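Local coordinates for arylalkylamine N-Acetyltransferase 2 (Aedes aegypti, PDB 4FD5), which probably transfers acyl groups from acyl-CoA to arylalkylamines such as dopamine and serotonin, as a GNAT-fold N-acetyltransferase, at residues 185-191 with 213-219; 33-37 with 171-175; 148-153 with 179-185. All coordinates share one frame; numbering follows the deposited sequence.

Interaction 1 of 3, residues 185-191 with 213-219; sequences FITKCEI and KLKIMCK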
ATOM      1  N   PHE A 185      11.793  -5.266   7.614  1.00 14.81           N
ATOM      2  CA  PHE A 185      11.227  -3.938   7.828  1.00 14.34           C
ATOM      3  C   PHE A 185      11.047  -3.685   9.318  1.00 17.16           C
ATOM      4  O   PHE A 185      10.709  -4.604  10.074  1.00 17.65           O
ATOM      5  CB  PHE A 185       9.894  -3.777   7.089  1.00 14.80           C
ATOM      6  CG  PHE A 185      10.036  -3.563   5.603  1.00 14.62           C
ATOM      7  CD1 PHE A 185      10.566  -4.554   4.792  1.00 14.77           C
ATOM      8  CD2 PHE A 185       9.631  -2.371   5.020  1.00 14.74           C
ATOM      9  CE1 PHE A 185      10.694  -4.360   3.409  1.00 14.99           C
ATOM     10  CE2 PHE A 185       9.756  -2.167   3.643  1.00 14.30           C
ATOM     11  CZ  PHE A 185      10.275  -3.168   2.838  1.00 13.82           C
ATOM     12  N   ILE A 186      11.284  -2.434   9.711  1.00 15.37           N
ATOM     13  CA  ILE A 186      11.238  -1.987  11.099  1.00 16.59           C
ATOM     14  C   ILE A 186      10.129  -0.958  11.245  1.00 18.35           C
ATOM     15  O   ILE A 186       9.968  -0.085  10.386  1.00 17.65           O
ATOM     16  CB  ILE A 186      12.573  -1.293  11.472  1.00 17.87           C
ATOM     17  CG1 ILE A 186      13.743  -2.261  11.286  1.00 23.48           C
ATOM     18  CG2 ILE A 186      12.526  -0.721  12.888  1.00 23.74           C
ATOM     19  CD1 ILE A 186      13.527  -3.581  11.953  1.00 22.40           C
ATOM     20  N   THR A 187       9.392  -1.032  12.350  1.00 17.96           N
ATOM     21  CA  THR A 187       8.326  -0.065  12.611  1.00 18.34           C
ATOM     22  C   THR A 187       8.900   1.267  13.097  1.00 21.23           C
ATOM     23  O   THR A 187       9.654   1.311  14.078  1.00 22.38           O
ATOM     24  CB  THR A 187       7.309  -0.628  13.638  1.00 18.69           C
ATOM     25  OG1 THR A 187       6.724  -1.821  13.105  1.00 22.33           O
ATOM     26  CG2 THR A 187       6.216   0.375  13.944  1.00 20.92           C
ATOM     27  N   LYS A 188       8.556   2.340  12.390  1.00 18.74           N
ATOM     28  CA  LYS A 188       9.002   3.682  12.731  1.00 20.53           C
ATOM     29  C   LYS A 188       7.891   4.453  13.427  1.00 21.78           C
ATOM     30  O   LYS A 188       8.168   5.333  14.248  1.00 25.26           O
ATOM     31  CB  LYS A 188       9.465   4.439  11.485  1.00 23.41           C
ATOM     32  CG  LYS A 188      10.585   3.741  10.733  1.00 24.16           C
ATOM     33  CD  LYS A 188      11.714   3.358  11.686  1.00 29.66           C
ATOM     34  CE  LYS A 188      12.976   4.163  11.417  1.00 34.24           C
ATOM     35  NZ  LYS A 188      14.027   3.883  12.441  1.00 37.18           N
ATOM     36  N   CYS A 189       6.641   4.130  13.103  1.00 20.82           N
ATOM     37  CA  CYS A 189       5.510   4.864  13.692  1.00 22.69           C
ATOM     38  C   CYS A 189       4.351   3.887  13.797  1.00 22.32           C
ATOM     39  O   CYS A 189       4.196   3.055  12.926  1.00 20.77           O
ATOM     40  CB  CYS A 189       5.135   6.060  12.785  1.00 21.86           C
ATOM     41  SG  CYS A 189       3.973   7.233  13.498  1.00 37.44           S
ATOM     42  N   GLU A 190       3.541   3.955  14.848  1.00 20.94           N
ATOM     43  CA  GLU A 190       2.390   3.056  14.918  1.00 21.02           C
ATOM     44  C   GLU A 190       1.241   3.664  15.699  1.00 22.99           C
ATOM     45  O   GLU A 190       1.449   4.497  16.575  1.00 24.84           O
ATOM     46  CB  GLU A 190       2.772   1.698  15.496  1.00 24.65           C
ATOM     47  CG  GLU A 190       3.177   1.701  16.951  1.00 27.97           C
ATOM     48  CD  GLU A 190       3.627   0.327  17.417  1.00 32.51           C
ATOM     49  OE1 GLU A 190       3.723  -0.590  16.570  1.00 33.54           O
ATOM     50  OE2 GLU A 190       3.893   0.165  18.621  1.00 40.25           O
ATOM     51  N   ILE A 191       0.024   3.238  15.367  1.00 20.69           N
ATOM     52  CA  ILE A 191      -1.155   3.687  16.110  1.00 21.80           C
ATOM     53  C   ILE A 191      -2.223   2.594  16.169  1.00 22.94           C
ATOM     54  O   ILE A 191      -2.468   1.888  15.182  1.00 20.17           O
ATOM     55  CB  ILE A 191      -1.729   5.001  15.530  1.00 22.77           C
ATOM     56  CG1 ILE A 191      -2.864   5.538  16.421  1.00 23.29           C
ATOM     57  CG2 ILE A 191      -2.207   4.804  14.096  1.00 20.79           C
ATOM     58  CD1 ILE A 191      -3.384   6.892  15.967  1.00 25.51           C
ATOM     59  N   LYS A 213      -3.394  -2.310  14.301  1.00 19.82           N
ATOM     60  CA  LYS A 213      -2.589  -1.093  14.228  1.00 18.94           C
ATOM     61  C   LYS A 213      -2.279  -0.690  12.804  1.00 16.76           C
ATOM     62  O   LYS A 213      -2.224  -1.531  11.912  1.00 18.21           O
ATOM     63  CB  LYS A 213      -1.238  -1.308  14.922  1.00 22.65           C
ATOM     64  CG  LYS A 213      -1.293  -1.559  16.406  1.00 23.98           C
ATOM     65  CD  LYS A 213       0.064  -2.018  16.932  1.00 27.91           C
ATOM     66  CE  LYS A 213       0.030  -2.254  18.439  1.00 35.18           C
ATOM     67  NZ  LYS A 213       1.386  -2.524  18.972  1.00 38.08           N
ATOM     68  N   LEU A 214      -2.071   0.605  12.610  1.00 16.17           N
ATOM     69  CA  LEU A 214      -1.421   1.111  11.405  1.00 16.09           C
ATOM     70  C   LEU A 214       0.055   1.249  11.757  1.00 17.10           C
ATOM     71  O   LEU A 214       0.390   1.890  12.756  1.00 18.20           O
ATOM     72  CB  LEU A 214      -1.973   2.479  11.029  1.00 17.13           C
ATOM     73  CG  LEU A 214      -1.122   3.330  10.082  1.00 18.02           C
ATOM     74  CD1 LEU A 214      -0.939   2.652   8.734  1.00 17.12           C
ATOM     75  CD2 LEU A 214      -1.774   4.680   9.895  1.00 21.36           C
ATOM     76  N   LYS A 215       0.939   0.640  10.966  1.00 15.98           N
ATOM     77  CA  LYS A 215       2.373   0.762  11.228  1.00 17.53           C
ATOM     78  C   LYS A 215       3.052   1.335  10.002  1.00 16.63           C
ATOM     79  O   LYS A 215       2.888   0.800   8.909  1.00 15.81           O
ATOM     80  CB  LYS A 215       2.996  -0.595  11.554  1.00 17.13           C
ATOM     81  CG  LYS A 215       2.409  -1.294  12.772  1.00 18.27           C
ATOM     82  CD  LYS A 215       3.190  -2.570  13.105  1.00 21.05           C
ATOM     83  CE  LYS A 215       2.604  -3.257  14.335  1.00 24.86           C
ATOM     84  NZ  LYS A 215       3.439  -4.413  14.753  1.00 26.03           N
ATOM     85  N   ILE A 216       3.782   2.434  10.174  1.00 14.89           N
ATOM     86  CA  ILE A 216       4.685   2.912   9.133  1.00 16.27           C
ATOM     87  C   ILE A 216       6.046   2.256   9.350  1.00 15.65           C
ATOM     88  O   ILE A 216       6.676   2.428  10.422  1.00 17.48           O
ATOM     89  CB  ILE A 216       4.816   4.436   9.104  1.00 17.37           C
ATOM     90  CG1 ILE A 216       3.457   5.071   8.804  1.00 19.53           C
ATOM     91  CG2 ILE A 216       5.862   4.862   8.074  1.00 18.97           C
ATOM     92  CD1 ILE A 216       3.496   6.588   8.802  1.00 22.13           C
ATOM     93  N   MET A 217       6.466   1.503   8.335  1.00 15.43           N
ATOM     94  CA  MET A 217       7.587   0.584   8.454  1.00 14.69           C
ATOM     95  C   MET A 217       8.584   0.858   7.350  1.00 15.59           C
ATOM     96  O   MET A 217       8.207   1.280   6.256  1.00 16.15           O
ATOM     97  CB  MET A 217       7.096  -0.868   8.358  1.00 15.43           C
ATOM     98  CG  MET A 217       5.987  -1.197   9.357  1.00 16.24           C
ATOM     99  SD  MET A 217       5.351  -2.879   9.253  1.00 18.20           S
ATOM    100  CE  MET A 217       6.657  -3.769  10.118  1.00 19.14           C
ATOM    101  N   CYS A 218       9.858   0.626   7.628  1.00 15.39           N
ATOM    102  CA  CYS A 218      10.863   0.877   6.600  1.00 14.84           C
ATOM    103  C   CYS A 218      12.066  -0.062   6.662  1.00 15.22           C
ATOM    104  O   CYS A 218      12.295  -0.750   7.654  1.00 15.17           O
ATOM    105  CB  CYS A 218      11.318   2.334   6.646  1.00 17.84           C
ATOM    106  SG  CYS A 218      12.317   2.706   8.091  1.00 27.50           S
ATOM    107  N   LYS A 219      12.822  -0.095   5.578  1.00 15.76           N
ATOM    108  CA  LYS A 219      13.992  -0.954   5.502  1.00 15.98           C
ATOM    109  C   LYS A 219      15.082  -0.237   4.725  1.00 17.73           C
ATOM    110  O   LYS A 219      14.828   0.284   3.638  1.00 15.77           O
ATOM    111  CB  LYS A 219      13.643  -2.272   4.804  1.00 15.21           C
ATOM    112  CG  LYS A 219      14.779  -3.275   4.783  1.00 17.11           C
ATOM    113  CD  LYS A 219      14.430  -4.535   4.021  1.00 17.03           C
ATOM    114  CE  LYS A 219      15.607  -5.513   4.120  1.00 18.72           C
ATOM    115  NZ  LYS A 219      15.407  -6.750   3.337  1.00 20.39           N
TER
HETATM  116  O   HOH W   1       6.026  -3.321  15.255  1.00 32.47           O
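The Phe185 ring carries Lys219 on one face. CB of Lys219 sits 3.7 Å from the ring centroid, only 5° off the normal, a CH-pi contact. Met217 O lies at the ring edge, near its plane. Lys219 runs across the Phe185 side chain, with CD 3.8 Å from CE1. The lysine NZ makes a salt bridge to Glu156 and a hydrogen bond to Leu183 O.

Beyond the ring, strands 186-192 and 213-220 pair antiparallel. Ile186 and Cys218 form a hydrogen-bonded pair, as do Ile191 and Leu214. A classic beta bulge interrupts the ladder. Lys188 N and Cys189 N both donate to Ile216 O, at 2.7 and 3.2 Å. The first comes nearly along the C=O axis, the second in the carbonyl plane on a lone pair. The bulge turns Lys188 out of the alternation, and its bent chain lays CG 3.3 Å from Cys218 SG.

Thr187, Glu190, Lys215 and Met217 share one face. The Thr187 chi1 of -61° brings OG1 within 3.6 Å of Met217 CE and toward a water, which joins this hydroxyl to Lys215 NZ. The Glu190 and Lys215 chains run alongside each other, and Glu190 OE1 lies 3.7 Å from Lys215 CE. Glu190 OE2 makes a long salt bridge to Lys213 NZ at 3.7 Å. Cys189, Ile191, Leu214 and Ile216 line the other face, against helix 103-116.

Backbone bonds therefore hold the outermost strand 186-192 to the GNAT sheet. The two lysines near Glu190 probably stabilise its negative charge, but the long distances suggest a loose pairing.

Interaction 2 of 3, residues 33-37 with 171-175; sequences DEPLN and ATGAF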
ATOM      1  N   ASP A  33     -11.696  -5.315   0.861  1.00 18.32           N
ATOM      2  CA  ASP A  33     -11.203  -6.153   1.959  1.00 22.01           C
ATOM      3  C   ASP A  33     -10.135  -5.452   2.814  1.00 21.36           C
ATOM      4  O   ASP A  33      -9.836  -5.870   3.929  1.00 23.04           O
ATOM      5  CB  ASP A  33     -10.617  -7.426   1.346  1.00 24.35           C
ATOM      6  CG  ASP A  33     -10.573  -8.586   2.313  1.00 29.03           C
ATOM      7  OD1 ASP A  33     -11.467  -8.692   3.179  1.00 32.44           O
ATOM      8  OD2 ASP A  33      -9.644  -9.409   2.180  1.00 32.57           O
ATOM      9  N   GLU A  34      -9.537  -4.397   2.274  1.00 18.95           N
ATOM     10  CA  GLU A  34      -8.494  -3.652   2.967  1.00 19.84           C
ATOM     11  C   GLU A  34      -9.067  -3.117   4.293  1.00 22.08           C
ATOM     12  O   GLU A  34     -10.194  -2.622   4.329  1.00 18.30           O
ATOM     13  CB  GLU A  34      -8.019  -2.514   2.043  1.00 20.69           C
ATOM     14  CG  GLU A  34      -6.688  -1.883   2.392  1.00 22.69           C
ATOM     15  CD  GLU A  34      -6.827  -0.760   3.394  1.00 24.41           C
ATOM     16  OE1 GLU A  34      -7.961  -0.302   3.608  1.00 22.17           O
ATOM     17  OE2 GLU A  34      -5.799  -0.331   3.949  1.00 26.26           O
ATOM     18  N   PRO A  35      -8.319  -3.260   5.401  1.00 20.28           N
ATOM     19  CA  PRO A  35      -8.887  -2.956   6.728  1.00 22.11           C
ATOM     20  C   PRO A  35      -9.596  -1.599   6.859  1.00 20.59           C
ATOM     21  O   PRO A  35     -10.719  -1.557   7.374  1.00 20.30           O
ATOM     22  CB  PRO A  35      -7.663  -3.005   7.653  1.00 22.44           C
ATOM     23  CG  PRO A  35      -6.715  -3.928   6.967  1.00 22.37           C
ATOM     24  CD  PRO A  35      -6.916  -3.706   5.489  1.00 21.23           C
ATOM     25  N   LEU A  36      -8.954  -0.517   6.431  1.00 18.88           N
ATOM     26  CA  LEU A  36      -9.562   0.818   6.556  1.00 20.26           C
ATOM     27  C   LEU A  36     -10.733   1.026   5.595  1.00 21.14           C
ATOM     28  O   LEU A  36     -11.783   1.544   5.986  1.00 19.41           O
ATOM     29  CB  LEU A  36      -8.529   1.929   6.377  1.00 20.80           C
ATOM     30  CG  LEU A  36      -7.318   1.863   7.313  1.00 20.16           C
ATOM     31  CD1 LEU A  36      -6.470   3.101   7.123  1.00 23.74           C
ATOM     32  CD2 LEU A  36      -7.754   1.703   8.769  1.00 22.76           C
ATOM     33  N   ASN A  37     -10.552   0.631   4.340  1.00 19.43           N
ATOM     34  CA  ASN A  37     -11.631   0.700   3.367  1.00 19.18           C
ATOM     35  C   ASN A  37     -12.864  -0.007   3.893  1.00 21.00           C
ATOM     36  O   ASN A  37     -13.976   0.501   3.789  1.00 21.14           O
ATOM     37  CB  ASN A  37     -11.205   0.052   2.050  1.00 18.76           C
ATOM     38  CG  ASN A  37     -10.110   0.816   1.349  1.00 20.88           C
ATOM     39  OD1 ASN A  37      -9.731   1.907   1.762  1.00 22.50           O
ATOM     40  ND2 ASN A  37      -9.599   0.245   0.265  1.00 16.46           N
ATOM     41  N   ALA A 171       1.556   0.181   6.464  1.00 15.04           N
ATOM     42  CA  ALA A 171       0.896  -1.096   6.519  1.00 17.22           C
ATOM     43  C   ALA A 171      -0.282  -1.014   7.462  1.00 18.00           C
ATOM     44  O   ALA A 171      -0.110  -0.847   8.667  1.00 16.54           O
ATOM     45  CB  ALA A 171       1.865  -2.156   6.984  1.00 16.78           C
ATOM     46  N   THR A 172      -1.477  -1.113   6.896  1.00 17.44           N
ATOM     47  CA  THR A 172      -2.697  -0.955   7.680  1.00 18.03           C
ATOM     48  C   THR A 172      -3.179  -2.266   8.255  1.00 19.61           C
ATOM     49  O   THR A 172      -3.994  -2.263   9.178  1.00 19.48           O
ATOM     50  CB  THR A 172      -3.833  -0.364   6.823  1.00 19.24           C
ATOM     51  OG1 THR A 172      -4.105  -1.246   5.723  1.00 20.00           O
ATOM     52  CG2 THR A 172      -3.433   1.000   6.287  1.00 20.03           C
ATOM     53  N   GLY A 173      -2.696  -3.376   7.701  1.00 19.53           N
ATOM     54  CA  GLY A 173      -3.187  -4.692   8.082  1.00 22.50           C
ATOM     55  C   GLY A 173      -2.132  -5.618   8.664  1.00 21.42           C
ATOM     56  O   GLY A 173      -0.940  -5.502   8.362  1.00 20.45           O
ATOM     57  N   ALA A 174      -2.592  -6.568   9.472  1.00 21.43           N
ATOM     58  CA  ALA A 174      -1.703  -7.493  10.167  1.00 20.87           C
ATOM     59  C   ALA A 174      -0.910  -8.437   9.258  1.00 18.67           C
ATOM     60  O   ALA A 174       0.231  -8.794   9.571  1.00 17.95           O
ATOM     61  CB  ALA A 174      -2.494  -8.304  11.198  1.00 23.16           C
ATOM     62  N   PHE A 175      -1.505  -8.857   8.147  1.00 19.37           N
ATOM     63  CA  PHE A 175      -0.846  -9.841   7.303  1.00 21.19           C
ATOM     64  C   PHE A 175       0.353  -9.222   6.587  1.00 19.86           C
ATOM     65  O   PHE A 175       1.445  -9.809   6.563  1.00 19.79           O
ATOM     66  CB  PHE A 175      -1.827 -10.475   6.311  1.00 23.60           C
ATOM     67  CG  PHE A 175      -2.969 -11.203   6.975  1.00 25.86           C
ATOM     68  CD1 PHE A 175      -2.784 -12.479   7.499  1.00 24.47           C
ATOM     69  CD2 PHE A 175      -4.216 -10.615   7.075  1.00 25.71           C
ATOM     70  CE1 PHE A 175      -3.839 -13.151   8.118  1.00 24.61           C
ATOM     71  CE2 PHE A 175      -5.270 -11.285   7.697  1.00 26.75           C
ATOM     72  CZ  PHE A 175      -5.073 -12.547   8.209  1.00 23.36           C
TER
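Thr172 OG1 donates to Glu34 OE2 over 2.6 Å. The hydroxyl approaches from above the carboxylate plane, 41° out of it. The two side chains cross at about a right angle. Thr172 uses its other branch on Leu36, with CG2 3.8 Å from Leu36 CD1. Its OG1 lies between the backbone N and carbonyl carbon (chi1 60°), which turns the hydroxyl to Glu34 and leaves the methyl for Leu36. Pro35 adds its ring: CG rests 3.8 Å from Gly173 CA, and CD is near the Thr172 hydroxyl.

The second carboxylate oxygen fixes the group. Glu34 OE1 accepts from Asn37 N at 2.8 Å, an almost straight capping bond of 177° that ties the carboxylate to the helix start. A bend at chi2 folds the carboxylate back over this end. One carboxylate thus ties its own helix to Thr172. Farther out, Tyr193 OH bonds to Thr172 O, and Ile108 of helix 103-116 packs on Leu36. His211 touches Pro35 and accepts from Ala174 N.

Glu34 is the N-cap of helix 35-39, and Gly173 is the N-cap of helix 174-182. The contact joins two helix starts, the second at the strand-to-helix turn after strand 166-171 of the GNAT fold.

Interaction 3 of 3, residues 148-153 with 179-185; sequences AKKLIE and VVSSLGF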
ATOM      1  N   ALA A 148       2.964 -13.528  -1.381  1.00 14.38           N
ATOM      2  CA  ALA A 148       3.093 -12.198  -0.775  1.00 15.40           C
ATOM      3  C   ALA A 148       4.567 -11.849  -0.478  1.00 16.48           C
ATOM      4  O   ALA A 148       5.087 -10.763  -0.848  1.00 15.52           O
ATOM      5  CB  ALA A 148       2.229 -12.100   0.484  1.00 14.66           C
ATOM      6  N   LYS A 149       5.252 -12.789   0.176  1.00 13.69           N
ATOM      7  CA  LYS A 149       6.623 -12.565   0.573  1.00 15.86           C
ATOM      8  C   LYS A 149       7.488 -12.432  -0.676  1.00 16.47           C
ATOM      9  O   LYS A 149       8.317 -11.533  -0.769  1.00 15.03           O
ATOM     10  CB  LYS A 149       7.109 -13.706   1.472  1.00 16.24           C
ATOM     11  CG  LYS A 149       8.466 -13.463   2.071  1.00 20.05           C
ATOM     12  CD  LYS A 149       8.767 -14.589   3.055  1.00 21.16           C
ATOM     13  CE  LYS A 149      10.036 -14.332   3.830  1.00 28.44           C
ATOM     14  NZ  LYS A 149      10.366 -15.479   4.729  1.00 30.07           N
ATOM     15  N   LYS A 150       7.265 -13.305  -1.657  1.00 15.25           N
ATOM     16  CA  LYS A 150       8.045 -13.251  -2.894  1.00 15.53           C
ATOM     17  C   LYS A 150       7.850 -11.930  -3.644  1.00 15.18           C
ATOM     18  O   LYS A 150       8.794 -11.403  -4.220  1.00 14.74           O
ATOM     19  CB  LYS A 150       7.717 -14.428  -3.799  1.00 16.43           C
ATOM     20  CG  LYS A 150       8.073 -15.781  -3.183  1.00 21.68           C
ATOM     21  CD  LYS A 150       7.719 -16.917  -4.149  1.00 25.38           C
ATOM     22  CE  LYS A 150       8.000 -18.288  -3.544  1.00 28.87           C
ATOM     23  NZ  LYS A 150       9.445 -18.461  -3.242  1.00 36.21           N
ATOM     24  N   LEU A 151       6.634 -11.403  -3.631  1.00 14.93           N
ATOM     25  CA  LEU A 151       6.360 -10.117  -4.266  1.00 13.53           C
ATOM     26  C   LEU A 151       7.158  -8.996  -3.628  1.00 14.19           C
ATOM     27  O   LEU A 151       7.677  -8.121  -4.331  1.00 13.05           O
ATOM     28  CB  LEU A 151       4.859  -9.812  -4.241  1.00 12.26           C
ATOM     29  CG  LEU A 151       4.017 -10.558  -5.259  1.00 12.33           C
ATOM     30  CD1 LEU A 151       2.543 -10.474  -4.889  1.00 15.64           C
ATOM     31  CD2 LEU A 151       4.281  -9.979  -6.657  1.00 14.88           C
ATOM     32  N   ILE A 152       7.276  -9.024  -2.302  1.00 12.53           N
ATOM     33  CA  ILE A 152       8.086  -8.007  -1.642  1.00 13.92           C
ATOM     34  C   ILE A 152       9.586  -8.225  -1.928  1.00 13.73           C
ATOM     35  O   ILE A 152      10.326  -7.275  -2.140  1.00 14.70           O
ATOM     36  CB  ILE A 152       7.809  -7.968  -0.126  1.00 14.28           C
ATOM     37  CG1 ILE A 152       6.334  -7.616   0.125  1.00 14.33           C
ATOM     38  CG2 ILE A 152       8.691  -6.938   0.533  1.00 16.66           C
ATOM     39  CD1 ILE A 152       5.869  -6.376  -0.635  1.00 16.14           C
ATOM     40  N   GLU A 153      10.020  -9.482  -1.946  1.00 14.79           N
ATOM     41  CA  GLU A 153      11.410  -9.798  -2.294  1.00 14.73           C
ATOM     42  C   GLU A 153      11.777  -9.283  -3.691  1.00 16.24           C
ATOM     43  O   GLU A 153      12.843  -8.680  -3.885  1.00 16.12           O
ATOM     44  CB  GLU A 153      11.644 -11.303  -2.187  1.00 17.05           C
ATOM     45  CG  GLU A 153      11.680 -11.804  -0.749  1.00 18.07           C
ATOM     46  CD  GLU A 153      11.674 -13.318  -0.637  1.00 25.59           C
ATOM     47  OE1 GLU A 153      11.406 -13.990  -1.648  1.00 26.71           O
ATOM     48  OE2 GLU A 153      11.932 -13.830   0.474  1.00 30.62           O
ATOM     49  N   VAL A 179       4.452 -10.000   6.875  1.00 15.33           N
ATOM     50  CA  VAL A 179       5.320 -10.239   5.717  1.00 16.57           C
ATOM     51  C   VAL A 179       6.545  -9.313   5.703  1.00 14.89           C
ATOM     52  O   VAL A 179       7.703  -9.774   5.631  1.00 16.11           O
ATOM     53  CB  VAL A 179       4.548 -10.108   4.382  1.00 16.56           C
ATOM     54  CG1 VAL A 179       5.510 -10.214   3.193  1.00 16.99           C
ATOM     55  CG2 VAL A 179       3.491 -11.186   4.291  1.00 19.79           C
ATOM     56  N   VAL A 180       6.295  -8.009   5.771  1.00 15.03           N
ATOM     57  CA  VAL A 180       7.417  -7.088   5.688  1.00 14.64           C
ATOM     58  C   VAL A 180       8.345  -7.200   6.907  1.00 15.40           C
ATOM     59  O   VAL A 180       9.555  -7.072   6.760  1.00 15.51           O
ATOM     60  CB  VAL A 180       7.004  -5.623   5.384  1.00 13.36           C
ATOM     61  CG1 VAL A 180       6.298  -5.549   4.022  1.00 15.13           C
ATOM     62  CG2 VAL A 180       6.124  -5.070   6.464  1.00 13.36           C
ATOM     63  N   SER A 181       7.783  -7.453   8.089  1.00 16.01           N
ATOM     64  CA  SER A 181       8.606  -7.684   9.286  1.00 17.95           C
ATOM     65  C   SER A 181       9.556  -8.846   9.056  1.00 18.44           C
ATOM     66  O   SER A 181      10.744  -8.790   9.410  1.00 18.43           O
ATOM     67  CB  SER A 181       7.719  -8.007  10.494  1.00 18.77           C
ATOM     68  OG  SER A 181       7.036  -6.866  10.960  1.00 24.73           O
ATOM     69  N   SER A 182       9.034  -9.917   8.463  1.00 16.11           N
ATOM     70  CA  SER A 182       9.840 -11.100   8.189  1.00 18.86           C
ATOM     71  C   SER A 182      10.958 -10.821   7.196  1.00 20.75           C
ATOM     72  O   SER A 182      11.953 -11.561   7.139  1.00 20.83           O
ATOM     73  CB  SER A 182       8.967 -12.244   7.675  1.00 19.94           C
ATOM     74  OG  SER A 182       8.671 -12.109   6.296  1.00 22.63           O
ATOM     75  N   LEU A 183      10.782  -9.766   6.400  1.00 16.77           N
ATOM     76  CA  LEU A 183      11.826  -9.350   5.456  1.00 17.62           C
ATOM     77  C   LEU A 183      12.710  -8.180   5.928  1.00 17.08           C
ATOM     78  O   LEU A 183      13.411  -7.553   5.128  1.00 18.42           O
ATOM     79  CB  LEU A 183      11.187  -9.015   4.108  1.00 16.12           C
ATOM     80  CG  LEU A 183      10.538 -10.205   3.423  1.00 17.23           C
ATOM     81  CD1 LEU A 183       9.669  -9.755   2.245  1.00 18.11           C
ATOM     82  CD2 LEU A 183      11.616 -11.179   2.973  1.00 20.75           C
ATOM     83  N   GLY A 184      12.676  -7.892   7.231  1.00 17.46           N
ATOM     84  CA  GLY A 184      13.579  -6.919   7.812  1.00 18.60           C
ATOM     85  C   GLY A 184      13.065  -5.495   7.926  1.00 18.29           C
ATOM     86  O   GLY A 184      13.824  -4.597   8.291  1.00 19.20           O
ATOM     87  N   PHE A 185      11.793  -5.266   7.614  1.00 14.81           N
ATOM     88  CA  PHE A 185      11.227  -3.938   7.828  1.00 14.34           C
ATOM     89  C   PHE A 185      11.047  -3.685   9.318  1.00 17.16           C
ATOM     90  O   PHE A 185      10.709  -4.604  10.074  1.00 17.65           O
ATOM     91  CB  PHE A 185       9.894  -3.777   7.089  1.00 14.80           C
ATOM     92  CG  PHE A 185      10.036  -3.563   5.603  1.00 14.62           C
ATOM     93  CD1 PHE A 185      10.566  -4.554   4.792  1.00 14.77           C
ATOM     94  CD2 PHE A 185       9.631  -2.371   5.020  1.00 14.74           C
ATOM     95  CE1 PHE A 185      10.694  -4.360   3.409  1.00 14.99           C
ATOM     96  CE2 PHE A 185       9.756  -2.167   3.643  1.00 14.30           C
ATOM     97  CZ  PHE A 185      10.275  -3.168   2.838  1.00 13.82           C
TER
HETATM   98  O   HOH W   2      12.220 -14.229   6.123  1.00 33.46           O
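Helix 147-161 passes the C-terminal end of helix 174-182, with Lys149 CA and Val179 CA only 5.8 Å apart, and a Schellman motif with Gly184 at C-prime closes the second helix.

Leu183 fills much of the contact. Its CD1 meets Ile152 CG2 at 3.4 Å, a close, slightly compressed methyl contact. Its other methyl, CD2, touches Lys149 CE at 3.6 Å and Glu153 OE2 at 3.7 Å. Leu183 thus rests among three side chains of one helix. Ile152 CG2 is also near Phe185 CE1.

Val179 packs close to the other helix's backbone. Its CG1 is anti to the backbone N (chi1 174°), and this branch lies 3.7 Å from Lys149 CA. Its CG2 faces Ala148 CB.

Lys149 is extended, and its aliphatic part runs over Leu183 and past Ser182 OG. At its end a water accepts from NZ at 2.6 Å and donates to Ser182 O. Ser182 OG itself turns back and donates to Val179 O.

Helix 147-161 packs on the sheet through Ile152, against Ile133 and Leu136 of strand 129-138. Val180 of helix 174-182 packs on Met217 of strand 213-220. Helix 147-161 follows the glycine-rich GNAT motif whose backbone binds the CoA pyrophosphate in relatives, so the contact probably joins that helix to helix 174-182 on the same side of the sheet.

The direct contact between the two segments is mainly apolar. The lysine combines both roles: its methylenes pack on leucine, while its ammonium is hydrated and linked through water to the helix end.

Interactions 1 and 3 share Phe185, which leads from the end of helix 174-182 into strand 186-192. Their centres are about 13 Å apart. Lys219 CG lies 3.9 Å from Gly184 O, and Met217 CE is 3.2 Å from Ser181 OG, so strand 213-220 lies against the helix end. Interaction 2 sits at the start of the same helix, about 16 Å from interaction 3 between centres. It meets interaction 1 through the sheet: Lys215 O is 2.9 Å from Ala171 N, a probable hydrogen bond. In GNAT relatives acetyl-CoA lies where the strands equivalent to 129-138 and 166-171 splay apart, and interaction 2 follows the second of these.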